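Local coordinates for protein putative polyketide synthase (Brevibacillus brevis, PDB 6HP2) that carries an O-methyltransferase domain, seen here with S-adenosyl-L-homocysteine, within a trans-AT polyketide synthase that is probably involved in making the antibiotic bacillaene, at residues Lys98-Gly103 with Asp162-Ile167; Thr108-Ile113 with Gln137-Lys142; Gly124-Lys129 with Ala148-Lys153. All blocks are in the same frame, centred on the assembly; numbering follows the deposited sequence.

Contact 1. Residues Lys98-Gly103 with Asp162-Ile167; sequences KVLDFG and DLYDMI. With SAH (S-adenosyl-L-homocysteine), chain B.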
loop_
_atom_site.group_PDB
_atom_site.type_symbol
_atom_site.label_atom_id
_atom_site.label_comp_id
_atom_site.label_asym_id
_atom_site.label_seq_id
_atom_site.Cartn_x
_atom_site.Cartn_y
_atom_site.Cartn_z
ATOM N N LYS A 98 -17.846 6.503 -0.933
ATOM C CA LYS A 98 -17.590 5.092 -1.183
ATOM C C LYS A 98 -16.104 4.890 -1.436
ATOM O O LYS A 98 -15.501 5.574 -2.266
ATOM C CB LYS A 98 -18.375 4.543 -2.374
ATOM C CG LYS A 98 -19.930 4.441 -2.106
ATOM C CD LYS A 98 -20.652 3.970 -3.334
ATOM C CE LYS A 98 -22.118 3.661 -2.996
ATOM N NZ LYS A 98 -22.933 3.414 -4.211
ATOM N N VAL A 99 -15.565 3.924 -0.755
ATOM C CA VAL A 99 -14.149 3.593 -0.774
ATOM C C VAL A 99 -14.021 2.113 -1.091
ATOM O O VAL A 99 -14.742 1.274 -0.531
ATOM C CB VAL A 99 -13.459 3.909 0.580
ATOM C CG1 VAL A 99 -11.997 3.383 0.544
ATOM C CG2 VAL A 99 -13.500 5.452 0.841
ATOM N N LEU A 100 -13.031 1.791 -1.910
ATOM C CA LEU A 100 -12.642 0.407 -2.176
ATOM C C LEU A 100 -11.178 0.195 -1.829
ATOM O O LEU A 100 -10.302 0.996 -2.195
ATOM C CB LEU A 100 -12.900 0.016 -3.660
ATOM C CG LEU A 100 -12.262 -1.244 -4.226
ATOM C CD1 LEU A 100 -13.024 -2.439 -3.668
ATOM C CD2 LEU A 100 -12.278 -1.246 -5.746
ATOM N N ASP A 101 -10.902 -0.938 -1.179
ATOM C CA ASP A 101 -9.542 -1.440 -0.891
ATOM C C ASP A 101 -9.407 -2.713 -1.693
ATOM O O ASP A 101 -10.051 -3.710 -1.327
ATOM C CB ASP A 101 -9.384 -1.705 0.616
ATOM C CG ASP A 101 -8.026 -2.226 0.994
ATOM O OD1 ASP A 101 -7.368 -2.858 0.143
ATOM O OD2 ASP A 101 -7.574 -1.977 2.150
ATOM N N PHE A 102 -8.592 -2.697 -2.795
ATOM C CA PHE A 102 -8.632 -3.843 -3.708
ATOM C C PHE A 102 -7.658 -4.970 -3.332
ATOM O O PHE A 102 -7.526 -5.923 -4.096
ATOM C CB PHE A 102 -8.440 -3.435 -5.151
ATOM C CG PHE A 102 -7.148 -2.779 -5.477
ATOM C CD1 PHE A 102 -6.043 -3.547 -5.810
ATOM C CD2 PHE A 102 -7.094 -1.395 -5.646
ATOM C CE1 PHE A 102 -4.835 -2.969 -6.227
ATOM C CE2 PHE A 102 -5.912 -0.781 -6.087
ATOM C CZ PHE A 102 -4.743 -1.584 -6.369
ATOM N N GLY A 103 -6.993 -4.870 -2.188
ATOM C CA GLY A 103 -6.204 -5.972 -1.586
ATOM C C GLY A 103 -6.140 -5.702 -0.095
ATOM O O GLY A 103 -5.135 -5.182 0.427
ATOM N N ASP A 162 -19.101 -1.672 -7.327
ATOM C CA ASP A 162 -19.711 -0.340 -7.224
ATOM C C ASP A 162 -18.814 0.697 -7.898
ATOM O O ASP A 162 -17.821 0.378 -8.549
ATOM C CB ASP A 162 -19.965 0.004 -5.756
ATOM C CG ASP A 162 -21.226 0.840 -5.551
ATOM O OD1 ASP A 162 -21.614 1.584 -6.457
ATOM O OD2 ASP A 162 -21.807 0.754 -4.460
ATOM N N LEU A 163 -19.201 1.965 -7.771
ATOM C CA LEU A 163 -18.398 3.097 -8.210
ATOM C C LEU A 163 -17.887 3.795 -6.970
ATOM O O LEU A 163 -18.627 3.924 -5.986
ATOM C CB LEU A 163 -19.200 4.064 -9.066
ATOM C CG LEU A 163 -19.375 3.742 -10.555
ATOM C CD1 LEU A 163 -18.073 3.985 -11.302
ATOM C CD2 LEU A 163 -19.838 2.329 -10.769
ATOM N N TYR A 164 -16.619 4.183 -6.996
ATOM C CA TYR A 164 -15.911 4.645 -5.797
ATOM C C TYR A 164 -15.299 6.030 -5.968
ATOM O O TYR A 164 -14.779 6.371 -7.017
ATOM C CB TYR A 164 -14.811 3.660 -5.367
ATOM C CG TYR A 164 -15.374 2.267 -5.168
ATOM C CD1 TYR A 164 -15.987 1.918 -3.981
ATOM C CD2 TYR A 164 -15.353 1.323 -6.214
ATOM C CE1 TYR A 164 -16.535 0.643 -3.806
ATOM C CE2 TYR A 164 -15.891 0.008 -6.016
ATOM C CZ TYR A 164 -16.477 -0.294 -4.842
ATOM O OH TYR A 164 -17.039 -1.559 -4.688
ATOM N N ASP A 165 -15.315 6.804 -4.891
ATOM C CA ASP A 165 -14.609 8.067 -4.855
ATOM C C ASP A 165 -13.136 7.875 -4.542
ATOM O O ASP A 165 -12.309 8.721 -4.890
ATOM C CB ASP A 165 -15.267 8.954 -3.806
ATOM C CG ASP A 165 -16.747 9.069 -4.021
ATOM O OD1 ASP A 165 -17.131 9.484 -5.148
ATOM O OD2 ASP A 165 -17.531 8.659 -3.093
ATOM N N MET A 166 -12.787 6.798 -3.853
ATOM C CA MET A 166 -11.398 6.530 -3.528
ATOM C C MET A 166 -11.147 5.046 -3.654
ATOM O O MET A 166 -11.959 4.242 -3.165
ATOM C CB MET A 166 -11.122 7.015 -2.107
ATOM C CG MET A 166 -9.673 6.842 -1.668
ATOM S SD MET A 166 -9.498 7.325 0.085
ATOM C CE MET A 166 -9.858 9.047 -0.029
ATOM N N ILE A 167 -10.039 4.682 -4.326
ATOM C CA ILE A 167 -9.658 3.296 -4.490
ATOM C C ILE A 167 -8.229 3.156 -3.956
ATOM O O ILE A 167 -7.336 3.941 -4.319
ATOM C CB ILE A 167 -9.759 2.852 -5.963
ATOM C CG1 ILE A 167 -11.174 2.930 -6.426
ATOM C CG2 ILE A 167 -9.177 1.429 -6.136
ATOM C CD1 ILE A 167 -11.495 2.473 -7.859
HETATM N N SAH B . -3.368 -3.647 2.076
HETATM C CA SAH B . -3.241 -4.527 3.234
HETATM C CB SAH B . -2.677 -5.891 2.857
HETATM C CG SAH B . -1.440 -5.875 1.976
HETATM S SD SAH B . -0.759 -7.548 1.781
HETATM C C SAH B . -2.371 -3.830 4.250
HETATM O O SAH B . -2.134 -4.359 5.335
HETATM O OXT SAH B . -1.914 -2.722 3.988
HETATM C "C5'" SAH B . -1.340 -7.849 0.095
HETATM C "C4'" SAH B . -2.855 -8.025 0.026
HETATM O "O4'" SAH B . -3.240 -8.108 -1.365
HETATM C "C3'" SAH B . -3.305 -9.397 0.627
HETATM O "O3'" SAH B . -4.491 -9.095 1.378
HETATM C "C2'" SAH B . -3.628 -10.298 -0.563
HETATM O "O2'" SAH B . -4.619 -11.255 -0.336
HETATM C "C1'" SAH B . -4.079 -9.233 -1.588
HETATM N N9 SAH B . -4.035 -9.632 -2.993
HETATM C C8 SAH B . -2.965 -10.079 -3.715
HETATM N N7 SAH B . -3.420 -10.369 -4.937
HETATM C C5 SAH B . -4.735 -10.055 -5.012
HETATM C C6 SAH B . -5.695 -10.146 -6.012
HETATM N N6 SAH B . -5.445 -10.555 -7.255
HETATM N N1 SAH B . -6.964 -9.719 -5.750
HETATM C C2 SAH B . -7.328 -9.298 -4.484
HETATM N N3 SAH B . -6.378 -9.243 -3.497
HETATM C C4 SAH B . -5.129 -9.655 -3.749
#
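V99 pairs with M166 and L100 with I167 as parallel strands, held by the nearly straight bond from L100 N to M166 O (3.0 Å, 165°) with a weak one from M166 N to K98 O. The chain turns a corner at D165, whose backbone N donates to K98 O at 2.9 Å, while its OD2 accepts from K98 N at 3.1 Å. Aspartate suits this corner because its short carboxylate reaches back to main-chain N-H groups: OD2 also accepts from Q97 N, and OD1 is engaged by N191. K98, extended beyond CG, runs across D162 and sets NZ 2.9 Å from OD2 in a salt bridge at the partly exposed start of the strand, where a long charged chain is at home. Y164 lies deeper: L100 CB sits over the centre of its ring in a CH-pi contact, 3.5 Å from the centroid, while the ring's OH is taken up by H123. A chi1 of 61° sets F102 CG between the backbone N and the carbonyl carbon, and I167 CG2 meets the ring's edge 3.5 Å from CD2. D101 OD1 accepts from G103 N in an Asx turn; next to it, G103 O accepts from the amino N of S-adenosylhomocysteine at 2.9 Å. These are adjacent inner strands of the Rossmann-like methyltransferase sheet: strand 121-126 flanks 98-101, strand 194-203 follows 164-170, and helix 179-188 packs on F102 and I167.

Contact 2. Residues Thr108-Ile113 with Gln137-Lys142; sequences TDVIQI and QRIAQK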
loop_
_atom_site.group_PDB
_atom_site.type_symbol
_atom_site.label_atom_id
_atom_site.label_comp_id
_atom_site.label_asym_id
_atom_site.label_seq_id
_atom_site.Cartn_x
_atom_site.Cartn_y
_atom_site.Cartn_z
ATOM N N THR A 108 -8.175 -3.876 7.915
ATOM C CA THR A 108 -7.975 -2.823 8.903
ATOM C C THR A 108 -8.408 -1.455 8.381
ATOM O O THR A 108 -9.106 -0.720 9.088
ATOM C CB THR A 108 -6.505 -2.814 9.337
ATOM O OG1 THR A 108 -6.201 -4.089 9.966
ATOM C CG2 THR A 108 -6.233 -1.723 10.369
ATOM N N ASP A 109 -7.992 -1.086 7.158
ATOM C CA ASP A 109 -8.399 0.212 6.598
ATOM C C ASP A 109 -9.879 0.229 6.218
ATOM O O ASP A 109 -10.578 1.234 6.411
ATOM C CB ASP A 109 -7.561 0.598 5.363
ATOM C CG ASP A 109 -6.119 0.916 5.718
ATOM O OD1 ASP A 109 -5.872 1.686 6.675
ATOM O OD2 ASP A 109 -5.209 0.333 5.102
ATOM N N VAL A 110 -10.375 -0.862 5.656
ATOM C CA VAL A 110 -11.813 -0.969 5.418
ATOM C C VAL A 110 -12.610 -0.656 6.677
ATOM O O VAL A 110 -13.607 0.097 6.647
ATOM C CB VAL A 110 -12.162 -2.358 4.867
ATOM C CG1 VAL A 110 -13.655 -2.642 4.978
ATOM C CG2 VAL A 110 -11.733 -2.470 3.439
ATOM N N ILE A 111 -12.155 -1.190 7.798
ATOM C CA ILE A 111 -12.830 -1.062 9.070
ATOM C C ILE A 111 -12.602 0.306 9.668
ATOM O O ILE A 111 -13.552 0.933 10.155
ATOM C CB ILE A 111 -12.349 -2.167 10.044
ATOM C CG1 ILE A 111 -12.998 -3.483 9.677
ATOM C CG2 ILE A 111 -12.623 -1.765 11.497
ATOM C CD1 ILE A 111 -12.225 -4.672 10.243
ATOM N N GLN A 112 -11.337 0.734 9.752
ATOM C CA GLN A 112 -11.043 1.993 10.440
ATOM C C GLN A 112 -11.631 3.206 9.704
ATOM O O GLN A 112 -12.041 4.187 10.358
ATOM C CB GLN A 112 -9.544 2.182 10.628
ATOM C CG GLN A 112 -8.914 1.252 11.712
ATOM C CD GLN A 112 -7.389 1.439 11.814
ATOM O OE1 GLN A 112 -6.748 2.128 10.983
ATOM N NE2 GLN A 112 -6.807 0.818 12.792
ATOM N N ILE A 113 -11.646 3.189 8.353
ATOM C CA ILE A 113 -12.251 4.319 7.622
ATOM C C ILE A 113 -13.746 4.396 7.941
ATOM O O ILE A 113 -14.314 5.480 8.152
ATOM C CB ILE A 113 -12.010 4.216 6.107
ATOM C CG1 ILE A 113 -10.552 4.419 5.779
ATOM C CG2 ILE A 113 -12.899 5.229 5.356
ATOM C CD1 ILE A 113 -10.208 4.052 4.374
ATOM N N GLN A 137 -15.449 -11.078 10.174
ATOM C CA GLN A 137 -15.711 -11.312 11.595
ATOM C C GLN A 137 -15.451 -10.047 12.405
ATOM O O GLN A 137 -16.235 -9.698 13.286
ATOM C CB GLN A 137 -14.850 -12.463 12.138
ATOM C CG GLN A 137 -15.210 -13.816 11.622
ATOM C CD GLN A 137 -14.237 -14.891 12.090
ATOM O OE1 GLN A 137 -13.442 -14.666 13.001
ATOM N NE2 GLN A 137 -14.282 -16.058 11.445
ATOM N N ARG A 138 -14.377 -9.319 12.094
ATOM C CA ARG A 138 -14.099 -8.091 12.819
ATOM C C ARG A 138 -15.095 -7.006 12.446
ATOM O O ARG A 138 -15.453 -6.191 13.284
ATOM C CB ARG A 138 -12.659 -7.610 12.530
ATOM C CG ARG A 138 -11.600 -8.562 13.089
ATOM C CD ARG A 138 -10.195 -8.083 12.803
ATOM N NE ARG A 138 -9.179 -9.008 13.303
ATOM C CZ ARG A 138 -7.877 -8.862 13.103
ATOM N NH1 ARG A 138 -7.432 -7.827 12.413
ATOM N NH2 ARG A 138 -7.022 -9.751 13.586
ATOM N N ILE A 139 -15.536 -6.966 11.203
ATOM C CA ILE A 139 -16.609 -6.052 10.850
ATOM C C ILE A 139 -17.830 -6.341 11.707
ATOM O O ILE A 139 -18.498 -5.428 12.213
ATOM C CB ILE A 139 -16.937 -6.158 9.355
ATOM C CG1 ILE A 139 -15.821 -5.476 8.523
ATOM C CG2 ILE A 139 -18.298 -5.551 9.072
ATOM C CD1 ILE A 139 -15.969 -5.660 7.050
ATOM N N ALA A 140 -18.174 -7.611 11.846
ATOM C CA ALA A 140 -19.344 -7.980 12.635
ATOM C C ALA A 140 -19.179 -7.603 14.097
ATOM O O ALA A 140 -20.092 -7.045 14.718
ATOM C CB ALA A 140 -19.584 -9.483 12.467
ATOM N N GLN A 141 -18.014 -7.910 14.666
ATOM C CA GLN A 141 -17.800 -7.694 16.088
ATOM C C GLN A 141 -17.872 -6.217 16.428
ATOM O O GLN A 141 -18.228 -5.860 17.558
ATOM C CB GLN A 141 -16.455 -8.283 16.517
ATOM C CG GLN A 141 -16.443 -9.799 16.476
ATOM C CD GLN A 141 -15.052 -10.389 16.515
ATOM O OE1 GLN A 141 -14.069 -9.683 16.765
ATOM N NE2 GLN A 141 -14.955 -11.689 16.252
ATOM N N LYS A 142 -17.576 -5.352 15.463
ATOM C CA LYS A 142 -17.676 -3.905 15.651
ATOM C C LYS A 142 -19.017 -3.349 15.164
ATOM O O LYS A 142 -19.223 -2.126 15.166
ATOM C CB LYS A 142 -16.484 -3.206 14.944
ATOM C CG LYS A 142 -15.162 -3.562 15.643
ATOM C CD LYS A 142 -13.957 -3.435 14.778
ATOM C CE LYS A 142 -13.337 -2.066 14.917
ATOM N NZ LYS A 142 -12.814 -1.778 16.274
HETATM O O HOH W 1 -8.197 -5.854 11.043
#
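I111 and I139 both carry CG1 beside the backbone N and anti to the carbonyl carbon (chi1 -77° and -74°), which turns the two CG1 branches to meet at 3.6 Å between the helices. I111 carries most of this contact. Its CB points toward the other helix, and its three outer carbons divide the work: CG1 meets I139 CG1, the two side chains crossing obliquely, CD1 reaches R138 CB at 3.7 Å, and CG2 comes within 3.5 Å of K142 CE. A beta-branched isoleucine suits the spot, since its two branches leave CB in different directions and can touch three neighbours at once. K142 fits by the bends at its third and fourth torsions, which lay its methylene carbons across CG2 while its amino end lies near E115 in a long, weak ion pair. R138 serves in two ways as well: its CB is apolar packing, and its chain, extended from CG to NE, carries the guanidinium to a water in the plane of that group. The water donates to T108 OG1 at 2.9 Å and lies beside R138 NH1, at a separation so short that its details are doubtful; T108 OG1 is also hydrogen-bonded to D43 O. No direct hydrogen bond links the segments, so the join is chiefly carbon contact, with a water between. The short segments run nearly parallel, at 18°, with axes 10.4 Å apart, a wide spacing bridged chiefly by the isoleucines. Helices 108-116 and 129-141 thus lie side by side against the sheet of the Rossmann-like domain: V110 rests on D101 of strand 98-101, V110 and I139 both touch A148 of strand 148-152, and I139 also packs on I150.

Contact 3. Residues Gly124-Lys129 with Ala148-Lys153; sequences GFTITK and AKIFNK. With SAH (S-adenosyl-L-homocysteine), chain B.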
loop_
_atom_site.group_PDB
_atom_site.type_symbol
_atom_site.label_atom_id
_atom_site.label_comp_id
_atom_site.label_asym_id
_atom_site.label_seq_id
_atom_site.Cartn_x
_atom_site.Cartn_y
_atom_site.Cartn_z
ATOM N N GLY A 124 -13.903 -4.060 0.597
ATOM C CA GLY A 124 -12.597 -4.682 0.368
ATOM C C GLY A 124 -12.676 -5.956 -0.453
ATOM O O GLY A 124 -13.652 -6.707 -0.381
ATOM N N PHE A 125 -11.636 -6.176 -1.273
ATOM C CA PHE A 125 -11.391 -7.420 -1.971
ATOM C C PHE A 125 -10.092 -7.973 -1.374
ATOM O O PHE A 125 -9.101 -7.231 -1.236
ATOM C CB PHE A 125 -11.182 -7.260 -3.470
ATOM C CG PHE A 125 -12.413 -7.280 -4.318
ATOM C CD1 PHE A 125 -13.656 -6.953 -3.821
ATOM C CD2 PHE A 125 -12.317 -7.694 -5.649
ATOM C CE1 PHE A 125 -14.729 -6.996 -4.592
ATOM C CE2 PHE A 125 -13.425 -7.723 -6.445
ATOM C CZ PHE A 125 -14.637 -7.384 -5.905
ATOM N N THR A 126 -10.094 -9.270 -1.039
ATOM C CA THR A 126 -8.858 -9.984 -0.794
ATOM C C THR A 126 -8.966 -11.376 -1.373
ATOM O O THR A 126 -10.003 -12.032 -1.257
ATOM C CB THR A 126 -8.494 -10.079 0.676
ATOM O OG1 THR A 126 -7.280 -10.848 0.786
ATOM C CG2 THR A 126 -9.618 -10.684 1.529
ATOM N N ILE A 127 -7.903 -11.817 -2.054
ATOM C CA ILE A 127 -7.947 -13.128 -2.699
ATOM C C ILE A 127 -7.725 -14.267 -1.727
ATOM O O ILE A 127 -7.945 -15.429 -2.095
ATOM C CB ILE A 127 -6.907 -13.187 -3.833
ATOM C CG1 ILE A 127 -7.247 -14.312 -4.790
ATOM C CG2 ILE A 127 -5.489 -13.303 -3.255
ATOM C CD1 ILE A 127 -6.621 -14.150 -6.131
ATOM N N THR A 128 -7.327 -13.968 -0.498
ATOM C CA THR A 128 -7.090 -14.971 0.547
ATOM C C THR A 128 -8.373 -15.173 1.351
ATOM O O THR A 128 -8.829 -14.271 2.064
ATOM C CB THR A 128 -5.947 -14.504 1.450
ATOM O OG1 THR A 128 -4.846 -14.047 0.639
ATOM C CG2 THR A 128 -5.494 -15.618 2.386
ATOM N N LYS A 129 -8.959 -16.359 1.231
ATOM C CA LYS A 129 -10.205 -16.650 1.924
ATOM C C LYS A 129 -10.100 -16.373 3.411
ATOM O O LYS A 129 -10.989 -15.733 3.975
ATOM C CB LYS A 129 -10.601 -18.101 1.679
ATOM C CG LYS A 129 -12.030 -18.443 2.049
ATOM C CD LYS A 129 -12.430 -19.798 1.448
ATOM C CE LYS A 129 -13.930 -20.046 1.534
ATOM N NZ LYS A 129 -14.354 -20.439 2.903
ATOM N N ALA A 148 -19.613 -1.695 5.836
ATOM C CA ALA A 148 -18.307 -2.253 5.457
ATOM C C ALA A 148 -18.515 -3.707 5.111
ATOM O O ALA A 148 -19.272 -4.391 5.812
ATOM C CB ALA A 148 -17.311 -2.136 6.572
ATOM N N LYS A 149 -17.897 -4.151 4.007
ATOM C CA LYS A 149 -18.056 -5.526 3.584
ATOM C C LYS A 149 -16.790 -5.943 2.841
ATOM O O LYS A 149 -16.260 -5.184 2.014
ATOM C CB LYS A 149 -19.271 -5.721 2.692
ATOM C CG LYS A 149 -19.585 -7.197 2.415
ATOM C CD LYS A 149 -20.830 -7.353 1.553
ATOM C CE LYS A 149 -21.241 -8.817 1.425
ATOM N NZ LYS A 149 -22.531 -8.984 0.695
ATOM N N ILE A 150 -16.325 -7.165 3.113
ATOM C CA ILE A 150 -15.129 -7.681 2.446
ATOM C C ILE A 150 -15.490 -8.906 1.624
ATOM O O ILE A 150 -16.249 -9.770 2.082
ATOM C CB ILE A 150 -14.026 -8.015 3.464
ATOM C CG1 ILE A 150 -13.528 -6.698 4.061
ATOM C CG2 ILE A 150 -12.903 -8.795 2.791
ATOM C CD1 ILE A 150 -12.723 -6.867 5.342
ATOM N N PHE A 151 -14.956 -8.978 0.415
ATOM C CA PHE A 151 -15.264 -10.058 -0.529
ATOM C C PHE A 151 -13.988 -10.868 -0.812
ATOM O O PHE A 151 -12.923 -10.301 -0.960
ATOM C CB PHE A 151 -15.793 -9.523 -1.879
ATOM C CG PHE A 151 -16.950 -8.589 -1.759
ATOM C CD1 PHE A 151 -16.734 -7.236 -1.623
ATOM C CD2 PHE A 151 -18.236 -9.053 -1.845
ATOM C CE1 PHE A 151 -17.798 -6.348 -1.516
ATOM C CE2 PHE A 151 -19.329 -8.176 -1.743
ATOM C CZ PHE A 151 -19.095 -6.806 -1.599
ATOM N N ASN A 152 -14.095 -12.194 -0.854
ATOM C CA ASN A 152 -12.990 -13.093 -1.208
ATOM C C ASN A 152 -12.977 -13.176 -2.733
ATOM O O ASN A 152 -13.628 -14.028 -3.324
ATOM C CB ASN A 152 -13.198 -14.475 -0.583
ATOM C CG ASN A 152 -12.034 -15.401 -0.913
ATOM O OD1 ASN A 152 -10.885 -14.944 -1.236
ATOM N ND2 ASN A 152 -12.289 -16.615 -0.925
ATOM N N LYS A 153 -12.325 -12.222 -3.395
ATOM C CA LYS A 153 -12.394 -12.106 -4.840
ATOM C C LYS A 153 -11.039 -11.645 -5.368
ATOM O O LYS A 153 -10.214 -11.096 -4.629
ATOM C CB LYS A 153 -13.451 -11.075 -5.295
ATOM C CG LYS A 153 -14.918 -11.491 -5.044
ATOM C CD LYS A 153 -15.300 -12.765 -5.717
ATOM C CE LYS A 153 -16.740 -13.163 -5.371
ATOM N NZ LYS A 153 -17.083 -14.516 -5.894
HETATM N N SAH B . -3.368 -3.647 2.076
HETATM C CA SAH B . -3.241 -4.527 3.234
HETATM C CB SAH B . -2.677 -5.891 2.857
HETATM C CG SAH B . -1.440 -5.875 1.976
HETATM S SD SAH B . -0.759 -7.548 1.781
HETATM C C SAH B . -2.371 -3.830 4.250
HETATM O O SAH B . -2.134 -4.359 5.335
HETATM O OXT SAH B . -1.914 -2.722 3.988
HETATM C "C5'" SAH B . -1.340 -7.849 0.095
HETATM C "C4'" SAH B . -2.855 -8.025 0.026
HETATM O "O4'" SAH B . -3.240 -8.108 -1.365
HETATM C "C3'" SAH B . -3.305 -9.397 0.627
HETATM O "O3'" SAH B . -4.491 -9.095 1.378
HETATM C "C2'" SAH B . -3.628 -10.298 -0.563
HETATM O "O2'" SAH B . -4.619 -11.255 -0.336
HETATM C "C1'" SAH B . -4.079 -9.233 -1.588
HETATM N N9 SAH B . -4.035 -9.632 -2.993
HETATM C C8 SAH B . -2.965 -10.079 -3.715
HETATM N N7 SAH B . -3.420 -10.369 -4.937
HETATM C C5 SAH B . -4.735 -10.055 -5.012
HETATM C C6 SAH B . -5.695 -10.146 -6.012
HETATM N N6 SAH B . -5.445 -10.555 -7.255
HETATM N N1 SAH B . -6.964 -9.719 -5.750
HETATM C C2 SAH B . -7.328 -9.298 -4.484
HETATM N N3 SAH B . -6.378 -9.243 -3.497
HETATM C C4 SAH B . -5.129 -9.655 -3.749
#
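G124 N donates to K149 O at 3.0 Å, F151 N to G124 O at 2.7 Å, and T126 N to F151 O at 3.0 Å, so these alternating parallel-strand bonds satisfy both polar backbone atoms of G124. The last link, K153 N to T126 O, is weak and bent (128°). Glycine suits its position because a side-chain carbon there would press on I150 CG1. The strands belong to the beta-alpha-beta unit formed by strand 121-126, helix 129-141 and strand 148-152, and the turn after strand 121-126 lines the cofactor pocket, as in Rossmann-like methyltransferases. T128 OG1 is hydrogen-bonded to the ribose O2' of S-adenosylhomocysteine at 3.0 Å. T126 OG1, anti to its own N (chi1 178°), lies 2.9 Å from the same O2', bonds to Q131 and takes a weak bond from T128 N; a small hydroxyl residue can thus serve protein and ligand together. I127 contributes carbon, with CG2 3.7 Å from adenine C4. On the face opposite T126 and I150, K153 CB lies over the F125 ring, toward its rim, and F125 CE1 approaches F151 CD1 at 3.6 Å, the two ring planes inclined at 68°.

How the contacts relate
Contacts 1 and 3 are strand pairs of one sheet, joined where D101 O meets F125 N, and both end at S-adenosylhomocysteine: contact 1 supplies a backbone carbonyl for its amino group, contact 3 hydroxyls near its ribose. Contact 1 lies mid-sheet and is mostly buried, with charges at its partly exposed start, whereas contact 3 involves the outermost strand 148-152 and is only partly buried. Contact 2 differs in kind, pairing two helices through aliphatic carbons, with no direct hydrogen bond; its isoleucines and V110 are buried, while K142 is exposed and R138 partly so. It covers one side of the sheet beside both strand pairs, V110 also touching G124 of contact 3.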